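Local coordinates for protein L-methionine gamma-lyase (PDB 6LXU) that belongs to the Cys/Met metabolism family of pyridoxal-phosphate-dependent enzymes, with its cofactor bound covalently in the model and four chains in its assembly, at residues Ala82-Ser87 with Asp233-Val238; Ile93-Trp98 with Asp242-Val247; Phe134-Asn139 with Asn163-Asp168. All coordinates share one frame; numbering follows the deposited sequence. Where two conformers were deposited one is given.

In the fold
Contacts 1 and 2 are neighbours, their centres about 8 Å apart, and both are buried against helix 229-244: contact 1 sets strand 82-86 on it, contact 2 the following helix 89-100. They meet through a probable backbone hydrogen bond between S87 N and A246 O, 2.9 Å long. Contact 3 lies about 28 and 26 Å from their centres, at the other edge of the same seven-stranded sheet, and is only partly buried. The chemistry follows the place: branched apolar side chains and an arginine bridged to the strand by a water in contact 1, hydroxyls and methyls near the second subunit in contact 2, and a lysine-aspartate salt bridge between loops in contact 3.

Contact 1: Ala82-Ser87 with Asp233-Val238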
ATOM      1  N   ALA A  82      10.320 -24.770   8.859  1.00  7.63           N
ATOM      2  CA  ALA A  82      10.293 -23.353   9.201  1.00  7.35           C
ATOM      3  C   ALA A  82      10.690 -22.498   8.016  1.00  6.92           C
ATOM      4  O   ALA A  82      11.574 -22.862   7.262  1.00  7.30           O
ATOM      5  CB  ALA A  82      11.243 -23.107  10.360  1.00  7.58           C
ATOM      6  N   GLY A  83      10.021 -21.361   7.897  1.00  6.58           N
ATOM      7  CA  GLY A  83      10.337 -20.371   6.882  1.00  6.41           C
ATOM      8  C   GLY A  83      10.838 -19.075   7.477  1.00  6.19           C
ATOM      9  O   GLY A  83      10.492 -18.724   8.603  1.00  6.21           O
ATOM     10  N   ILE A  84      11.677 -18.373   6.708  1.00  6.41           N
ATOM     11  CA  ILE A  84      12.140 -17.036   7.062  0.50  6.49           C
ATOM     12  C   ILE A  84      12.047 -16.175   5.816  1.00  6.27           C
ATOM     13  O   ILE A  84      12.443 -16.610   4.734  1.00  6.48           O
ATOM     14  CB  ILE A  84      13.603 -17.015   7.529  0.50  6.77           C
ATOM     15  CG1 ILE A  84      13.948 -18.208   8.417  0.50  6.96           C
ATOM     16  CG2 ILE A  84      13.898 -15.716   8.263  0.50  6.99           C
ATOM     17  CD1 ILE A  84      15.426 -18.287   8.633  0.50  7.01           C
ATOM     18  N   ALA A  85      11.542 -14.950   5.976  1.00  5.67           N
ATOM     19  CA  ALA A  85      11.427 -14.003   4.873  1.00  5.54           C
ATOM     20  C   ALA A  85      12.419 -12.862   5.017  1.00  5.30           C
ATOM     21  O   ALA A  85      12.708 -12.401   6.124  1.00  5.61           O
ATOM     22  CB  ALA A  85      10.027 -13.449   4.793  1.00  5.70           C
ATOM     23  N   MET A  86      12.897 -12.397   3.865  1.00  5.06           N
ATOM     24  CA  MET A  86      13.832 -11.282   3.764  1.00  4.97           C
ATOM     25  C   MET A  86      13.405 -10.382   2.617  1.00  4.83           C
ATOM     26  O   MET A  86      12.595 -10.749   1.775  1.00  4.82           O
ATOM     27  CB  MET A  86      15.265 -11.771   3.527  1.00  5.15           C
ATOM     28  CG  MET A  86      15.851 -12.611   4.648  1.00  5.36           C
ATOM     29  SD  MET A  86      15.291 -14.322   4.670  1.00  5.80           S
ATOM     30  CE  MET A  86      16.420 -14.953   5.906  1.00  6.09           C
ATOM     31  N   SER A  87      14.023  -9.206   2.561  1.00  4.73           N
ATOM     32  CA  SER A  87      13.665  -8.182   1.579  1.00  4.92           C
ATOM     33  C   SER A  87      14.337  -8.331   0.212  1.00  4.57           C
ATOM     34  O   SER A  87      14.169  -7.457  -0.637  1.00  4.60           O
ATOM     35  CB  SER A  87      13.893  -6.801   2.153  1.00  5.42           C
ATOM     36  OG  SER A  87      15.253  -6.640   2.461  1.00  6.82           O
ATOM     37  N   ASP A 233      16.001 -20.632  13.299  1.00  8.37           N
ATOM     38  CA  ASP A 233      16.083 -19.680  14.404  1.00  8.89           C
ATOM     39  C   ASP A 233      17.427 -18.960  14.411  1.00  8.56           C
ATOM     40  O   ASP A 233      17.488 -17.761  14.724  1.00  8.64           O
ATOM     41  CB  ASP A 233      15.857 -20.377  15.747  1.00 10.05           C
ATOM     42  CG  ASP A 233      14.432 -20.887  15.931  1.00 10.84           C
ATOM     43  OD1 ASP A 233      13.542 -20.508  15.147  1.00 11.59           O
ATOM     44  OD2 ASP A 233      14.201 -21.667  16.891  1.00 13.02           O
ATOM     45  N   GLN A 234      18.499 -19.658  14.065  1.00  8.66           N
ATOM     46  CA  GLN A 234      19.813 -19.008  13.944  1.00  8.72           C
ATOM     47  C   GLN A 234      19.862 -18.026  12.773  1.00  7.97           C
ATOM     48  O   GLN A 234      20.377 -16.913  12.905  1.00  7.89           O
ATOM     49  CB  GLN A 234      20.930 -20.038  13.791  1.00  9.80           C
ATOM     50  CG  GLN A 234      21.095 -20.960  14.995  1.00 11.31           C
ATOM     51  CD  GLN A 234      21.397 -20.202  16.263  1.00 13.44           C
ATOM     52  OE1 GLN A 234      22.263 -19.322  16.280  1.00 15.39           O
ATOM     53  NE2 GLN A 234      20.668 -20.520  17.334  1.00 15.78           N
ATOM     54  N   ILE A 235      19.325 -18.417  11.627  1.00  7.43           N
ATOM     55  CA  ILE A 235      19.301 -17.513  10.466  1.00  7.53           C
ATOM     56  C   ILE A 235      18.479 -16.253  10.793  1.00  7.37           C
ATOM     57  O   ILE A 235      18.896 -15.129  10.463  1.00  7.99           O
ATOM     58  CB  ILE A 235      18.807 -18.233   9.209  1.00  7.55           C
ATOM     59  CG1 ILE A 235      19.777 -19.356   8.825  1.00  7.94           C
ATOM     60  CG2 ILE A 235      18.659 -17.250   8.044  1.00  7.67           C
ATOM     61  CD1 ILE A 235      19.220 -20.316   7.805  1.00  8.22           C
ATOM     62  N   ARG A 236      17.355 -16.413  11.480  1.00  7.18           N
ATOM     63  CA  ARG A 236      16.526 -15.283  11.883  1.00  7.36           C
ATOM     64  C   ARG A 236      17.219 -14.378  12.894  1.00  7.39           C
ATOM     65  O   ARG A 236      17.255 -13.155  12.722  1.00  7.19           O
ATOM     66  CB  ARG A 236      15.204 -15.767  12.485  1.00  7.90           C
ATOM     67  CG  ARG A 236      14.279 -14.657  12.957  1.00  8.56           C
ATOM     68  CD  ARG A 236      13.081 -15.208  13.713  1.00  9.10           C
ATOM     69  NE  ARG A 236      12.254 -16.035  12.850  1.00  9.72           N
ATOM     70  CZ  ARG A 236      11.325 -15.598  12.006  1.00 10.29           C
ATOM     71  NH1 ARG A 236      11.033 -14.291  11.930  1.00 10.76           N
ATOM     72  NH2 ARG A 236      10.670 -16.468  11.258  1.00 11.37           N
ATOM     73  N   PHE A 237      17.708 -14.966  13.982  1.00  7.59           N
ATOM     74  CA  PHE A 237      18.194 -14.185  15.110  1.00  8.35           C
ATOM     75  C   PHE A 237      19.661 -13.791  15.040  1.00  7.88           C
ATOM     76  O   PHE A 237      20.111 -13.025  15.895  1.00  8.19           O
ATOM     77  CB  PHE A 237      17.876 -14.908  16.429  1.00  9.20           C
ATOM     78  CG  PHE A 237      16.392 -15.031  16.715  1.00 10.65           C
ATOM     79  CD1 PHE A 237      15.549 -13.919  16.693  1.00 12.07           C
ATOM     80  CD2 PHE A 237      15.828 -16.263  17.005  1.00 11.73           C
ATOM     81  CE1 PHE A 237      14.189 -14.035  16.973  1.00 12.93           C
ATOM     82  CE2 PHE A 237      14.476 -16.377  17.295  1.00 12.51           C
ATOM     83  CZ  PHE A 237      13.656 -15.269  17.274  1.00 13.01           C
ATOM     84  N   VAL A 238      20.390 -14.285  14.044  1.00  7.88           N
ATOM     85  CA  VAL A 238      21.774 -13.879  13.807  1.00  8.33           C
ATOM     86  C   VAL A 238      21.882 -13.199  12.446  1.00  8.04           C
ATOM     87  O   VAL A 238      22.112 -11.972  12.364  1.00  8.02           O
ATOM     88  CB  VAL A 238      22.759 -15.061  13.944  1.00  9.07           C
ATOM     89  CG1 VAL A 238      24.184 -14.600  13.665  1.00  9.64           C
ATOM     90  CG2 VAL A 238      22.656 -15.690  15.334  1.00  9.54           C
TER
HETATM   91  O   HOH W   1      10.938 -19.469  11.212  1.00 11.50           O
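I84 reaches across to I235 with the end of its longer branch, CD1 facing both CB and CG2 of the helix residue, and the two side chains run at a slant to one another. The modelled approach of I84 CD1 to I235 CB, 3.4 Å, is tight, but I84 was deposited in two conformers, so the closeness is doubtful. M86 arrives from farther along the strand. Its chain bends at chi2 (78°) and brings CE to 3.9 Å from I235 CG2, the two side chains lying roughly at right angles.

R236 works from the flank of the helix. CG is anti to the backbone N (chi1 179°) and the chain then turns at chi3, which carries the guanidinium back to the strand with I84 CG2 over one of its faces. Water 1 sits at the edge of the guanidinium, in its plane: it accepts from R236 NH2 at 3.0 Å and donates to G83 O at 2.7 Å. The same guanidinium is bonded to L62 O through NH1 and forms a salt bridge with E71 through NH2.

The axes of strand 82-86, an outer strand of the large sheet, and the helical segment 233-238 pass 9.0 Å apart at their closest. The chemistry is thus split: apolar branches fill the middle, while the water, L62 and E71 hold the arginine flank.

Contact 2: Ile93-Trp98 with Asp242-Val247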
ATOM      1  N   ILE A  93      19.910 -15.376   0.798  1.00  5.43           N
ATOM      2  CA  ILE A  93      21.181 -16.077   0.573  1.00  5.68           C
ATOM      3  C   ILE A  93      22.262 -15.601   1.543  1.00  5.70           C
ATOM      4  O   ILE A  93      22.895 -16.422   2.245  1.00  6.14           O
ATOM      5  CB  ILE A  93      21.613 -15.913  -0.895  1.00  5.81           C
ATOM      6  CG1 ILE A  93      20.661 -16.706  -1.810  1.00  6.01           C
ATOM      7  CG2 ILE A  93      23.054 -16.365  -1.134  1.00  6.04           C
ATOM      8  CD1 ILE A  93      20.684 -16.228  -3.250  1.00  6.29           C
ATOM      9  N   SER A  94      22.464 -14.286   1.617  1.00  5.60           N
ATOM     10  CA  SER A  94      23.501 -13.733   2.486  1.00  5.69           C
ATOM     11  C   SER A  94      23.192 -13.973   3.956  1.00  5.74           C
ATOM     12  O   SER A  94      24.086 -14.338   4.727  1.00  5.98           O
ATOM     13  CB  SER A  94      23.753 -12.247   2.199  1.00  5.67           C
ATOM     14  OG  SER A  94      22.608 -11.454   2.454  1.00  5.70           O
ATOM     15  N   SER A  95      21.945 -13.781   4.382  1.00  5.64           N
ATOM     16  CA  SER A  95      21.616 -14.008   5.783  1.00  5.76           C
ATOM     17  C   SER A  95      21.947 -15.437   6.189  1.00  5.90           C
ATOM     18  O   SER A  95      22.454 -15.685   7.281  1.00  6.31           O
ATOM     19  CB  SER A  95      20.148 -13.774   6.070  1.00  5.54           C
ATOM     20  OG  SER A  95      19.758 -12.413   5.882  1.00  5.48           O
ATOM     21  N   THR A  96      21.642 -16.377   5.302  1.00  5.91           N
ATOM     22  CA  THR A  96      21.952 -17.787   5.541  1.00  6.26           C
ATOM     23  C   THR A  96      23.461 -18.013   5.643  1.00  6.41           C
ATOM     24  O   THR A  96      23.939 -18.619   6.614  1.00  6.64           O
ATOM     25  CB  THR A  96      21.334 -18.661   4.432  1.00  6.44           C
ATOM     26  OG1 THR A  96      19.907 -18.525   4.472  1.00  6.55           O
ATOM     27  CG2 THR A  96      21.691 -20.123   4.635  1.00  6.65           C
ATOM     28  N   LEU A  97      24.208 -17.526   4.673  1.00  6.70           N
ATOM     29  CA  LEU A  97      25.651 -17.765   4.642  1.00  7.08           C
ATOM     30  C   LEU A  97      26.384 -17.110   5.805  1.00  7.18           C
ATOM     31  O   LEU A  97      27.274 -17.737   6.412  1.00  7.44           O
ATOM     32  CB  LEU A  97      26.229 -17.340   3.297  1.00  7.30           C
ATOM     33  CG  LEU A  97      25.757 -18.195   2.110  1.00  7.63           C
ATOM     34  CD1 LEU A  97      26.201 -17.579   0.805  1.00  7.83           C
ATOM     35  CD2 LEU A  97      26.251 -19.631   2.197  1.00  8.11           C
ATOM     36  N   TRP A  98      26.014 -15.880   6.163  1.00  7.25           N
ATOM     37  CA  TRP A  98      26.662 -15.228   7.303  1.00  7.90           C
ATOM     38  C   TRP A  98      26.371 -15.933   8.619  1.00  7.93           C
ATOM     39  O   TRP A  98      27.162 -15.825   9.573  1.00  8.33           O
ATOM     40  CB  TRP A  98      26.251 -13.752   7.441  1.00  8.85           C
ATOM     41  CG  TRP A  98      26.699 -12.839   6.340  1.00  9.93           C
ATOM     42  CD1 TRP A  98      25.901 -11.975   5.658  1.00 10.11           C
ATOM     43  CD2 TRP A  98      28.024 -12.680   5.797  1.00 11.62           C
ATOM     44  NE1 TRP A  98      26.634 -11.272   4.744  1.00 10.78           N
ATOM     45  CE2 TRP A  98      27.939 -11.697   4.785  1.00 12.09           C
ATOM     46  CE3 TRP A  98      29.276 -13.287   6.045  1.00 13.02           C
ATOM     47  CZ2 TRP A  98      29.054 -11.305   4.012  1.00 13.61           C
ATOM     48  CZ3 TRP A  98      30.396 -12.896   5.263  1.00 13.96           C
ATOM     49  CH2 TRP A  98      30.270 -11.908   4.268  1.00 14.13           C
ATOM     50  N   ASP A 242      21.013  -9.163  12.754  1.00  7.00           N
ATOM     51  CA  ASP A 242      22.232  -8.382  12.958  1.00  7.54           C
ATOM     52  C   ASP A 242      23.125  -8.264  11.735  1.00  7.53           C
ATOM     53  O   ASP A 242      23.796  -7.232  11.598  1.00  8.59           O
ATOM     54  CB  ASP A 242      23.086  -9.007  14.080  1.00  8.55           C
ATOM     55  CG  ASP A 242      22.392  -9.072  15.438  1.00  9.31           C
ATOM     56  OD1 ASP A 242      21.504  -8.266  15.699  1.00 10.31           O
ATOM     57  OD2 ASP A 242      22.803  -9.927  16.257  1.00 11.81           O
ATOM     58  N   MET A 243      23.204  -9.282  10.888  1.00  7.12           N
ATOM     59  CA  MET A 243      24.256  -9.272   9.886  0.60  6.86           C
ATOM     60  C   MET A 243      23.838  -8.804   8.502  1.00  6.53           C
ATOM     61  O   MET A 243      24.693  -8.424   7.715  1.00  6.38           O
ATOM     62  CB  MET A 243      24.916 -10.627   9.842  0.60  6.97           C
ATOM     63  CG  MET A 243      25.376 -11.053  11.227  0.60  7.09           C
ATOM     64  SD  MET A 243      26.326 -12.570  11.263  0.60  7.64           S
ATOM     65  CE  MET A 243      27.870 -12.062  10.506  0.60  8.01           C
ATOM     66  N   THR A 244      22.532  -8.792   8.217  1.00  5.84           N
ATOM     67  CA  THR A 244      22.033  -8.193   6.990  1.00  5.56           C
ATOM     68  C   THR A 244      20.937  -7.166   7.232  1.00  5.18           C
ATOM     69  O   THR A 244      20.807  -6.231   6.446  1.00  5.41           O
ATOM     70  CB  THR A 244      21.484  -9.235   6.017  1.00  5.46           C
ATOM     71  OG1 THR A 244      20.261  -9.763   6.546  1.00  5.44           O
ATOM     72  CG2 THR A 244      22.484 -10.355   5.751  1.00  5.53           C
ATOM     73  N   GLY A 245      20.103  -7.353   8.250  1.00  5.05           N
ATOM     74  CA  GLY A 245      18.962  -6.475   8.406  1.00  4.89           C
ATOM     75  C   GLY A 245      18.051  -6.422   7.188  1.00  4.73           C
ATOM     76  O   GLY A 245      17.395  -5.408   6.964  1.00  4.85           O
ATOM     77  N   ALA A 246      17.978  -7.503   6.415  1.00  4.74           N
ATOM     78  CA  ALA A 246      17.173  -7.520   5.189  1.00  4.84           C
ATOM     79  C   ALA A 246      15.706  -7.825   5.519  1.00  4.85           C
ATOM     80  O   ALA A 246      15.170  -8.872   5.165  1.00  4.91           O
ATOM     81  CB  ALA A 246      17.750  -8.520   4.214  1.00  5.07           C
ATOM     82  N   VAL A 247      15.060  -6.857   6.169  1.00  4.82           N
ATOM     83  CA  VAL A 247      13.721  -7.027   6.712  1.00  4.85           C
ATOM     84  C   VAL A 247      12.672  -6.740   5.661  1.00  4.73           C
ATOM     85  O   VAL A 247      12.598  -5.633   5.127  1.00  5.03           O
ATOM     86  CB  VAL A 247      13.496  -6.101   7.918  1.00  4.90           C
ATOM     87  CG1 VAL A 247      12.096  -6.255   8.485  1.00  4.99           C
ATOM     88  CG2 VAL A 247      14.521  -6.388   9.011  1.00  5.10           C
TER
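The ST turn at T244, where helix 229-244 ends, presses its side chain onto S95 and W98 of helix 89-100. T244 OG1 stands between its own backbone N and carbonyl carbon (chi1 70°). From there it accepts from A246 N at 3.2 Å, with an N-H...O angle of 153°, and also reaches across to S95 OG at 2.8 Å. The hydroxyl proton of T244 has a second possible acceptor in G239 O, a weak bond, so its choice is not settled; S95 OG has a partner of its own in G91 O, one turn back in its helix.

The methyl of the same threonine points into the other helix. T244 CG2 lies 3.5 Å from S94 OG, itself hydrogen-bonded to M90 O, and it meets W98 at the rim, in the plane of the indole, 3.8 Å from CD1. One side chain thus meets S95 with its hydroxyl and the tryptophan edge with its methyl. M243 continues the packing beside W98: its chain bends at chi3 and lays CE 3.9 Å from W98 CB, although M243 was deposited in two conformers and this placing describes one of them.

Beyond T244 the chain leaves the helix at G245, which has a positive phi of 56°, and A246 is the centre of an inverse gamma turn. W98 stacks on W98 of the second subunit and gives its NE1 proton to M243 O of that subunit. A helix end with an ST turn, packed on helix 89-100, here forms part of the subunit interface of a fold-type I pyridoxal-phosphate enzyme.

Contact 3: Phe134-Asn139 with Asn163-Asp168; sequences FVDTSN and NLKIVD
D136 OD1 takes three donors at once: K165 NZ, from the other segment, at 2.7 Å, and S138 N at 3.0 Å and S138 OG at 2.6 Å from its own. The lysine amine, 51° out of the carboxylate plane, and S138 N come from opposite faces, whereas the serine hydroxyl arrives on the syn side, 29° out. The bond to K165 is part of a salt bridge, and the bond from S138 N closes an Asx turn from D136 to S138.

K165 gets there by stretching out. Every torsion of its side chain is near 180°, starting from chi1 -178°, which places the amine at the carboxylate, with K165 CE passing S138 CB at 3.8 Å. The amine forms a second salt bridge with D110, which also bonds T137 OG1; two carboxylates thus share one lysine, which probably favours its charged form.

Next to this, V167 CG1 packs on the turn, 3.4 Å from T137 OG1. Water 2 closes the far end, donating to T137 O at 2.9 Å and accepting from D168 N.

D136 to N139 is a type I beta turn that leads from strand 131-135 into helix 140-146, with N139 as its N-cap; D168 plays the same part for helix 169-176. The contact therefore joins two strand-to-helix loops, each ending in an N-cap residue, of an alpha/beta domain, beside D110 at the end of the parallel strand 106-110.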
ATOM      1  N   PHE A 134      35.237 -23.384  -6.741  1.00 11.97           N
ATOM      2  CA  PHE A 134      34.242 -23.473  -7.797  1.00 12.68           C
ATOM      3  C   PHE A 134      34.560 -24.677  -8.662  1.00 12.83           C
ATOM      4  O   PHE A 134      35.666 -24.780  -9.212  1.00 13.89           O
ATOM      5  CB  PHE A 134      34.260 -22.215  -8.650  1.00 13.04           C
ATOM      6  CG  PHE A 134      33.922 -20.973  -7.886  1.00 13.34           C
ATOM      7  CD1 PHE A 134      32.594 -20.653  -7.601  1.00 13.67           C
ATOM      8  CD2 PHE A 134      34.925 -20.132  -7.425  1.00 13.99           C
ATOM      9  CE1 PHE A 134      32.276 -19.510  -6.886  1.00 14.04           C
ATOM     10  CE2 PHE A 134      34.606 -18.982  -6.711  1.00 13.98           C
ATOM     11  CZ  PHE A 134      33.283 -18.675  -6.443  1.00 14.01           C
ATOM     12  N   VAL A 135      33.599 -25.591  -8.765  1.00 12.65           N
ATOM     13  CA  VAL A 135      33.746 -26.810  -9.567  1.00 13.10           C
ATOM     14  C   VAL A 135      32.547 -26.968 -10.493  1.00 13.08           C
ATOM     15  O   VAL A 135      31.579 -26.193 -10.429  1.00 13.36           O
ATOM     16  CB  VAL A 135      33.871 -28.069  -8.678  1.00 13.30           C
ATOM     17  CG1 VAL A 135      34.981 -27.912  -7.656  1.00 13.93           C
ATOM     18  CG2 VAL A 135      32.563 -28.401  -7.958  1.00 13.22           C
ATOM     19  N   ASP A 136      32.616 -27.959 -11.371  1.00 13.03           N
ATOM     20  CA  ASP A 136      31.463 -28.368 -12.153  1.00 13.41           C
ATOM     21  C   ASP A 136      30.664 -29.359 -11.323  1.00 12.37           C
ATOM     22  O   ASP A 136      31.020 -30.535 -11.235  1.00 12.92           O
ATOM     23  CB  ASP A 136      31.926 -29.023 -13.457  1.00 14.49           C
ATOM     24  CG  ASP A 136      30.775 -29.473 -14.342  1.00 15.76           C
ATOM     25  OD1 ASP A 136      29.598 -29.270 -13.959  1.00 15.29           O
ATOM     26  OD2 ASP A 136      31.046 -30.020 -15.435  1.00 18.82           O
ATOM     27  N   THR A 137      29.573 -28.884 -10.712  1.00 11.70           N
ATOM     28  CA  THR A 137      28.775 -29.758  -9.853  1.00 11.52           C
ATOM     29  C   THR A 137      27.912 -30.781 -10.619  1.00 11.40           C
ATOM     30  O   THR A 137      27.282 -31.630  -9.991  1.00 11.43           O
ATOM     31  CB  THR A 137      27.921 -28.978  -8.828  1.00 11.01           C
ATOM     32  OG1 THR A 137      26.962 -28.144  -9.495  1.00 11.22           O
ATOM     33  CG2 THR A 137      28.799 -28.136  -7.912  1.00 11.21           C
ATOM     34  N   SER A 138      27.922 -30.733 -11.958  1.00 12.41           N
ATOM     35  CA  SER A 138      27.393 -31.854 -12.755  1.00 13.61           C
ATOM     36  C   SER A 138      28.357 -33.043 -12.810  1.00 14.56           C
ATOM     37  O   SER A 138      27.974 -34.115 -13.269  1.00 15.51           O
ATOM     38  CB  SER A 138      26.990 -31.409 -14.168  1.00 14.38           C
ATOM     39  OG  SER A 138      28.116 -31.205 -14.999  1.00 15.01           O
ATOM     40  N   ASN A 139      29.597 -32.848 -12.355  1.00 15.02           N
ATOM     41  CA  ASN A 139      30.602 -33.904 -12.295  1.00 15.55           C
ATOM     42  C   ASN A 139      30.767 -34.336 -10.838  1.00 15.42           C
ATOM     43  O   ASN A 139      31.417 -33.646 -10.047  1.00 15.58           O
ATOM     44  CB  ASN A 139      31.912 -33.387 -12.897  1.00 16.87           C
ATOM     45  CG  ASN A 139      32.968 -34.465 -13.037  1.00 17.91           C
ATOM     46  OD1 ASN A 139      33.211 -35.246 -12.115  1.00 19.31           O
ATOM     47  ND2 ASN A 139      33.617 -34.499 -14.199  1.00 21.52           N
ATOM     48  N   ASN A 163      22.607 -21.642 -19.575  1.00 11.83           N
ATOM     49  CA  ASN A 163      22.246 -22.782 -20.402  1.00 10.98           C
ATOM     50  C   ASN A 163      21.355 -23.775 -19.644  1.00  9.77           C
ATOM     51  O   ASN A 163      21.223 -24.921 -20.058  1.00  9.79           O
ATOM     52  CB  ASN A 163      23.524 -23.497 -20.912  1.00 12.02           C
ATOM     53  CG  ASN A 163      24.344 -22.669 -21.912  1.00 13.23           C
ATOM     54  OD1 ASN A 163      23.876 -21.697 -22.504  1.00 15.05           O
ATOM     55  ND2 ASN A 163      25.568 -23.126 -22.170  1.00 15.45           N
ATOM     56  N   LEU A 164      20.723 -23.333 -18.554  1.00  8.96           N
ATOM     57  CA  LEU A 164      19.798 -24.174 -17.772  1.00  8.73           C
ATOM     58  C   LEU A 164      20.428 -25.516 -17.376  1.00  8.45           C
ATOM     59  O   LEU A 164      19.846 -26.597 -17.529  1.00  8.25           O
ATOM     60  CB  LEU A 164      18.447 -24.330 -18.476  1.00  8.89           C
ATOM     61  CG  LEU A 164      17.739 -22.969 -18.638  1.00  9.39           C
ATOM     62  CD1 LEU A 164      16.493 -23.091 -19.491  1.00  9.60           C
ATOM     63  CD2 LEU A 164      17.389 -22.319 -17.308  1.00  9.92           C
ATOM     64  N   LYS A 165      21.636 -25.408 -16.843  1.00  8.49           N
ATOM     65  CA  LYS A 165      22.380 -26.549 -16.335  1.00  8.93           C
ATOM     66  C   LYS A 165      21.618 -27.256 -15.232  1.00  8.44           C
ATOM     67  O   LYS A 165      21.087 -26.615 -14.318  1.00  8.17           O
ATOM     68  CB  LYS A 165      23.726 -26.070 -15.801  1.00  9.98           C
ATOM     69  CG  LYS A 165      24.655 -27.155 -15.277  1.00 11.15           C
ATOM     70  CD  LYS A 165      25.950 -26.534 -14.760  1.00 12.30           C
ATOM     71  CE  LYS A 165      26.933 -27.566 -14.276  1.00 13.21           C
ATOM     72  NZ  LYS A 165      28.253 -26.940 -14.018  1.00 13.54           N
ATOM     73  N   ILE A 166      21.620 -28.585 -15.311  1.00  8.43           N
ATOM     74  CA  ILE A 166      20.967 -29.444 -14.340  1.00  8.57           C
ATOM     75  C   ILE A 166      22.032 -30.181 -13.526  1.00  8.43           C
ATOM     76  O   ILE A 166      23.011 -30.702 -14.091  1.00  9.04           O
ATOM     77  CB  ILE A 166      20.076 -30.489 -15.056  1.00  9.02           C
ATOM     78  CG1 ILE A 166      18.974 -29.829 -15.900  1.00  9.19           C
ATOM     79  CG2 ILE A 166      19.474 -31.477 -14.065  1.00  9.34           C
ATOM     80  CD1 ILE A 166      18.006 -28.966 -15.102  1.00  9.31           C
ATOM     81  N   VAL A 167      21.859 -30.216 -12.215  1.00  8.21           N
ATOM     82  CA  VAL A 167      22.734 -31.010 -11.337  1.00  8.35           C
ATOM     83  C   VAL A 167      21.858 -31.830 -10.405  1.00  7.96           C
ATOM     84  O   VAL A 167      20.711 -31.473 -10.127  1.00  7.92           O
ATOM     85  CB  VAL A 167      23.779 -30.160 -10.577  1.00  8.71           C
ATOM     86  CG1 VAL A 167      24.558 -29.277 -11.550  1.00  9.11           C
ATOM     87  CG2 VAL A 167      23.152 -29.325  -9.481  1.00  8.82           C
ATOM     88  N   ASP A 168      22.408 -32.959  -9.945  1.00  7.92           N
ATOM     89  CA  ASP A 168      21.638 -33.973  -9.227  1.00  7.92           C
ATOM     90  C   ASP A 168      21.660 -33.682  -7.739  1.00  7.70           C
ATOM     91  O   ASP A 168      22.649 -33.968  -7.054  1.00  7.73           O
ATOM     92  CB  ASP A 168      22.231 -35.355  -9.522  1.00  8.30           C
ATOM     93  CG  ASP A 168      21.356 -36.503  -9.046  1.00  8.57           C
ATOM     94  OD1 ASP A 168      20.767 -36.399  -7.961  1.00  8.47           O
ATOM     95  OD2 ASP A 168      21.300 -37.527  -9.771  1.00  9.97           O
TER
HETATM   96  O   HOH W   2      25.157 -33.510 -10.512  1.00 12.41           O